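Local coordinates for carboxylesterase (Uncultured bacterium, PDB 5GMX), which hydrolyses carboxylic esters as a family VIII carboxylesterase of beta-lactamase-like fold, and also acts on oxyimino cephalosporins, at residues 14-18 with 382-387; 37-41 with 356-360. One frame throughout, in Å; residues are numbered along the deposited sequence.

Interaction 1: 14-18 with 382-387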
loop_
_atom_site.group_PDB
_atom_site.type_symbol
_atom_site.label_atom_id
_atom_site.label_comp_id
_atom_site.label_asym_id
_atom_site.label_seq_id
_atom_site.Cartn_x
_atom_site.Cartn_y
_atom_site.Cartn_z
ATOM N N GLU A 14 3.491 -22.313 -17.609
ATOM C CA GLU A 14 2.328 -22.741 -16.839
ATOM C C GLU A 14 1.416 -21.574 -16.452
ATOM O O GLU A 14 0.292 -21.791 -16.006
ATOM C CB GLU A 14 2.764 -23.486 -15.574
ATOM C CG GLU A 14 3.632 -22.667 -14.624
ATOM C CD GLU A 14 5.123 -22.713 -14.944
ATOM O OE1 GLU A 14 5.925 -22.454 -14.015
ATOM O OE2 GLU A 14 5.494 -22.980 -16.112
ATOM N N PHE A 15 1.873 -20.341 -16.650
ATOM C CA PHE A 15 1.052 -19.189 -16.287
ATOM C C PHE A 15 0.582 -18.395 -17.496
ATOM O O PHE A 15 0.192 -17.234 -17.360
ATOM C CB PHE A 15 1.810 -18.269 -15.324
ATOM C CG PHE A 15 1.908 -18.816 -13.938
ATOM C CD1 PHE A 15 0.817 -18.774 -13.093
ATOM C CD2 PHE A 15 3.077 -19.399 -13.488
ATOM C CE1 PHE A 15 0.889 -19.296 -11.816
ATOM C CE2 PHE A 15 3.159 -19.919 -12.210
ATOM C CZ PHE A 15 2.065 -19.869 -11.375
ATOM N N THR A 16 0.584 -19.042 -18.662
ATOM C CA THR A 16 0.179 -18.397 -19.915
ATOM C C THR A 16 -1.199 -17.747 -19.843
ATOM O O THR A 16 -1.403 -16.661 -20.395
ATOM C CB THR A 16 0.169 -19.419 -21.086
ATOM O OG1 THR A 16 1.463 -20.011 -21.209
ATOM C CG2 THR A 16 -0.205 -18.753 -22.406
ATOM N N LYS A 17 -2.133 -18.392 -19.147
ATOM C CA LYS A 17 -3.478 -17.850 -18.990
ATOM C C LYS A 17 -3.433 -16.442 -18.390
ATOM O O LYS A 17 -4.139 -15.534 -18.845
ATOM C CB LYS A 17 -4.339 -18.783 -18.134
ATOM C CG LYS A 17 -4.646 -20.112 -18.831
ATOM C CD LYS A 17 -5.397 -21.084 -17.932
ATOM C CE LYS A 17 -5.128 -22.533 -18.345
ATOM N NZ LYS A 17 -5.576 -22.850 -19.738
ATOM N N VAL A 18 -2.569 -16.258 -17.394
ATOM C CA VAL A 18 -2.422 -14.951 -16.767
ATOM C C VAL A 18 -2.033 -13.929 -17.819
ATOM O O VAL A 18 -2.653 -12.860 -17.914
ATOM C CB VAL A 18 -1.372 -14.963 -15.647
ATOM C CG1 VAL A 18 -1.267 -13.580 -15.003
ATOM C CG2 VAL A 18 -1.717 -16.022 -14.618
ATOM N N ALA A 382 -7.436 -15.859 -13.357
ATOM C CA ALA A 382 -6.498 -16.524 -14.262
ATOM C C ALA A 382 -5.350 -17.143 -13.480
ATOM O O ALA A 382 -4.984 -18.287 -13.709
ATOM C CB ALA A 382 -5.971 -15.554 -15.297
ATOM N N ALA A 383 -4.796 -16.375 -12.547
ATOM C CA ALA A 383 -3.666 -16.831 -11.757
ATOM C C ALA A 383 -3.994 -18.081 -10.959
ATOM O O ALA A 383 -3.170 -18.990 -10.872
ATOM C CB ALA A 383 -3.198 -15.733 -10.831
ATOM N N TYR A 384 -5.187 -18.137 -10.367
ATOM C CA TYR A 384 -5.512 -19.320 -9.572
ATOM C C TYR A 384 -5.985 -20.502 -10.415
ATOM O O TYR A 384 -6.083 -21.622 -9.910
ATOM C CB TYR A 384 -6.541 -18.984 -8.492
ATOM C CG TYR A 384 -5.883 -18.365 -7.274
ATOM C CD1 TYR A 384 -5.340 -19.166 -6.274
ATOM C CD2 TYR A 384 -5.763 -16.985 -7.146
ATOM C CE1 TYR A 384 -4.714 -18.609 -5.164
ATOM C CE2 TYR A 384 -5.146 -16.415 -6.033
ATOM C CZ TYR A 384 -4.623 -17.236 -5.054
ATOM O OH TYR A 384 -4.013 -16.686 -3.960
ATOM N N ARG A 385 -6.260 -20.279 -11.697
ATOM C CA ARG A 385 -6.485 -21.421 -12.584
ATOM C C ARG A 385 -5.208 -22.213 -12.881
ATOM O O ARG A 385 -5.266 -23.382 -13.259
ATOM C CB ARG A 385 -7.104 -20.961 -13.899
ATOM C CG ARG A 385 -8.601 -20.849 -13.859
ATOM C CD ARG A 385 -9.154 -20.655 -15.249
ATOM N NE ARG A 385 -8.704 -21.678 -16.190
ATOM C CZ ARG A 385 -8.913 -21.598 -17.499
ATOM N NH1 ARG A 385 -9.557 -20.546 -17.985
ATOM N NH2 ARG A 385 -8.487 -22.556 -18.315
ATOM N N CYS A 386 -4.056 -21.575 -12.709
ATOM C CA CYS A 386 -2.779 -22.187 -13.064
ATOM C C CYS A 386 -2.150 -23.007 -11.938
ATOM O O CYS A 386 -1.020 -23.482 -12.068
ATOM C CB CYS A 386 -1.798 -21.102 -13.519
ATOM S SG CYS A 386 -2.331 -20.204 -14.997
ATOM N N LEU A 387 -2.877 -23.172 -10.836
ATOM C CA LEU A 387 -2.355 -23.893 -9.678
ATOM C C LEU A 387 -2.971 -25.287 -9.550
ATOM O O LEU A 387 -4.143 -25.428 -9.197
ATOM C CB LEU A 387 -2.613 -23.085 -8.406
ATOM C CG LEU A 387 -1.990 -21.686 -8.373
ATOM C CD1 LEU A 387 -2.350 -20.950 -7.087
ATOM C CD2 LEU A 387 -0.484 -21.763 -8.532
#
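Cys386 lays its side chain against Phe15 CD1 and CE1, with Cys386 CB 3.5 Å from Phe15 CD1. The approach is oblique: in this sulfur-aromatic contact Cys386 SG is 5.0 Å from the centroid of the Phe15 ring and 55° off its normal. With chi1 at -62°, SG stands beside its own backbone N and reaches in between the two segments, where Glu14 O is 3.2 Å from Cys386 SG. At the edge of the Phe15 ring, near its plane, lies the carbonyl oxygen of Ala383. One turn further into helix 16-27, Val18 sets its CG2 branch against the other helix, 3.6 Å from Ala383 CA; Ala382 CB meets the Val18 backbone. On the outer side, Lys17 crosses Arg385 at about a right angle. Its CD rests over one guanidinium face, 3.4 Å above the plane and toward the rim, while Lys17 NZ comes within 3.3 Å of Arg385 NH2. Beneath, Phe15 also packs on Leu38 and Ile40 of the central sheet, which carries the first and last helices side by side, as in serine beta-lactamases. Cohesion between them comes mainly from apolar and sulfur contacts, and the exposed like charges probably add some repulsion, eased by solvent.

Interaction 2: 37-41 with 356-360; sequences GLAIE and RLGMG
Arg356 crosses Glu41 obliquely and ends with its guanidinium stacked on it. Its CB sits 4.0 Å from Glu41 N, CD and NE pass by Glu41 CG, and the chain bends at chi3 (67°). Arg356 CZ then lies 3.5 Å under Glu41 CG, which is over the centre of one face; NH2 meets Glu41 CB, and NH1 meets the carboxylate. That last approach is a long salt bridge, Glu41 OE1 to Arg356 NH1 at 3.7 Å, with the flat groups 9° apart and no N-H aimed at the oxygen. Arg356 NE is hydrogen-bonded to Asn284 OD1, outside the pair. Glu41 N donates to Arg356 O at 2.9 Å, and beyond it the strands pair antiparallel: Ala39 and Gly358 exchange two backbone bonds, as do Gly37 and Gly360. Arg356 and Leu357 both face Asp352 in a G1 beta bulge. On the helix 374-385 side, Ile40 CD1 meets Leu357 CD1 at 3.6 Å, and Leu38 CD1 touches both Leu357 CG and CE of Met359 (selenomethionine). Nearly straight N-H...O bonds between the glycines and Ala39 thus fix the register of strands from near the two termini, central to this beta-lactamase-like sheet, whereas the charged side chains are joined by stacking and electrostatics without a directed bond.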
loop_
_atom_site.group_PDB
_atom_site.type_symbol
_atom_site.label_atom_id
_atom_site.label_comp_id
_atom_site.label_asym_id
_atom_site.label_seq_id
_atom_site.Cartn_x
_atom_site.Cartn_y
_atom_site.Cartn_z
ATOM N N GLY A 37 2.834 -8.190 -11.843
ATOM C CA GLY A 37 3.807 -9.155 -11.368
ATOM C C GLY A 37 3.140 -10.285 -10.603
ATOM O O GLY A 37 2.083 -10.110 -9.981
ATOM N N LEU A 38 3.755 -11.461 -10.672
ATOM C CA LEU A 38 3.298 -12.616 -9.928
ATOM C C LEU A 38 4.498 -13.422 -9.446
ATOM O O LEU A 38 5.370 -13.812 -10.234
ATOM C CB LEU A 38 2.363 -13.484 -10.778
ATOM C CG LEU A 38 1.804 -14.766 -10.132
ATOM C CD1 LEU A 38 0.771 -14.452 -9.075
ATOM C CD2 LEU A 38 1.201 -15.708 -11.173
ATOM N N ALA A 39 4.555 -13.637 -8.137
ATOM C CA ALA A 39 5.600 -14.435 -7.520
ATOM C C ALA A 39 5.012 -15.717 -6.953
ATOM O O ALA A 39 3.941 -15.710 -6.346
ATOM C CB ALA A 39 6.319 -13.648 -6.431
ATOM N N ILE A 40 5.710 -16.822 -7.184
ATOM C CA ILE A 40 5.332 -18.118 -6.649
ATOM C C ILE A 40 6.541 -18.724 -5.941
ATOM O O ILE A 40 7.649 -18.762 -6.497
ATOM C CB ILE A 40 4.825 -19.078 -7.757
ATOM C CG1 ILE A 40 3.569 -18.517 -8.420
ATOM C CG2 ILE A 40 4.492 -20.453 -7.179
ATOM C CD1 ILE A 40 2.346 -18.551 -7.513
ATOM N N GLU A 41 6.323 -19.151 -4.700
ATOM C CA GLU A 41 7.340 -19.835 -3.906
ATOM C C GLU A 41 8.675 -19.100 -3.887
ATOM O O GLU A 41 9.725 -19.716 -3.986
ATOM C CB GLU A 41 7.531 -21.265 -4.425
ATOM C CG GLU A 41 6.310 -22.149 -4.196
ATOM C CD GLU A 41 6.513 -23.600 -4.615
ATOM O OE1 GLU A 41 7.677 -24.021 -4.815
ATOM O OE2 GLU A 41 5.499 -24.329 -4.722
ATOM N N ARG A 356 1.684 -19.781 -1.404
ATOM C CA ARG A 356 2.964 -19.074 -1.454
ATOM C C ARG A 356 3.010 -18.122 -2.658
ATOM O O ARG A 356 4.010 -18.026 -3.370
ATOM C CB ARG A 356 4.127 -20.070 -1.464
ATOM C CG ARG A 356 4.269 -20.799 -0.121
ATOM C CD ARG A 356 5.166 -22.015 -0.201
ATOM N NE ARG A 356 6.557 -21.657 -0.460
ATOM C CZ ARG A 356 7.489 -22.510 -0.886
ATOM N NH1 ARG A 356 7.180 -23.784 -1.117
ATOM N NH2 ARG A 356 8.736 -22.088 -1.087
ATOM N N LEU A 357 1.910 -17.403 -2.851
ATOM C CA LEU A 357 1.713 -16.563 -4.024
ATOM C C LEU A 357 1.670 -15.088 -3.636
ATOM O O LEU A 357 0.961 -14.713 -2.714
ATOM C CB LEU A 357 0.413 -16.963 -4.732
ATOM C CG LEU A 357 -0.125 -16.203 -5.949
ATOM C CD1 LEU A 357 -0.946 -17.145 -6.826
ATOM C CD2 LEU A 357 -0.993 -15.006 -5.540
ATOM N N GLY A 358 2.425 -14.254 -4.338
ATOM C CA GLY A 358 2.329 -12.819 -4.152
ATOM C C GLY A 358 1.976 -12.189 -5.483
ATOM O O GLY A 358 2.435 -12.643 -6.524
HETATM N N MSE A 359 1.169 -11.141 -5.466
HETATM C CA MSE A 359 0.722 -10.555 -6.721
HETATM C C MSE A 359 0.716 -9.040 -6.660
HETATM O O MSE A 359 0.334 -8.454 -5.634
HETATM C CB MSE A 359 -0.676 -11.066 -7.085
HETATM C CG MSE A 359 -1.169 -10.542 -8.431
HETATM SE SE MSE A 359 -2.981 -11.141 -8.939
HETATM C CE MSE A 359 -2.765 -13.054 -8.608
ATOM N N GLY A 360 1.121 -8.409 -7.762
ATOM C CA GLY A 360 1.150 -6.958 -7.832
ATOM C C GLY A 360 0.609 -6.404 -9.138
ATOM O O GLY A 360 0.846 -6.968 -10.203
#

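Overall arrangement
From the N terminus, the chain enters helix 16-27 through 14-18, then turns into strand 33-40, the first partner of interaction 2. More than 300 residues follow, with most of the helices and several strands of the protein, before strand 357-363 returns to pair with it and close that loop. Helix 374-385 comes next, and interaction 1 closes the wider loop by bringing its C-terminal end against the start of the first helix, so interaction 2 is nested inside interaction 1. Their centres lie 12 Å apart and they touch directly, for instance where Ala383 packs on Met359. Together they join the N- and C-terminal helices to the antiparallel sheet as a layer on one face.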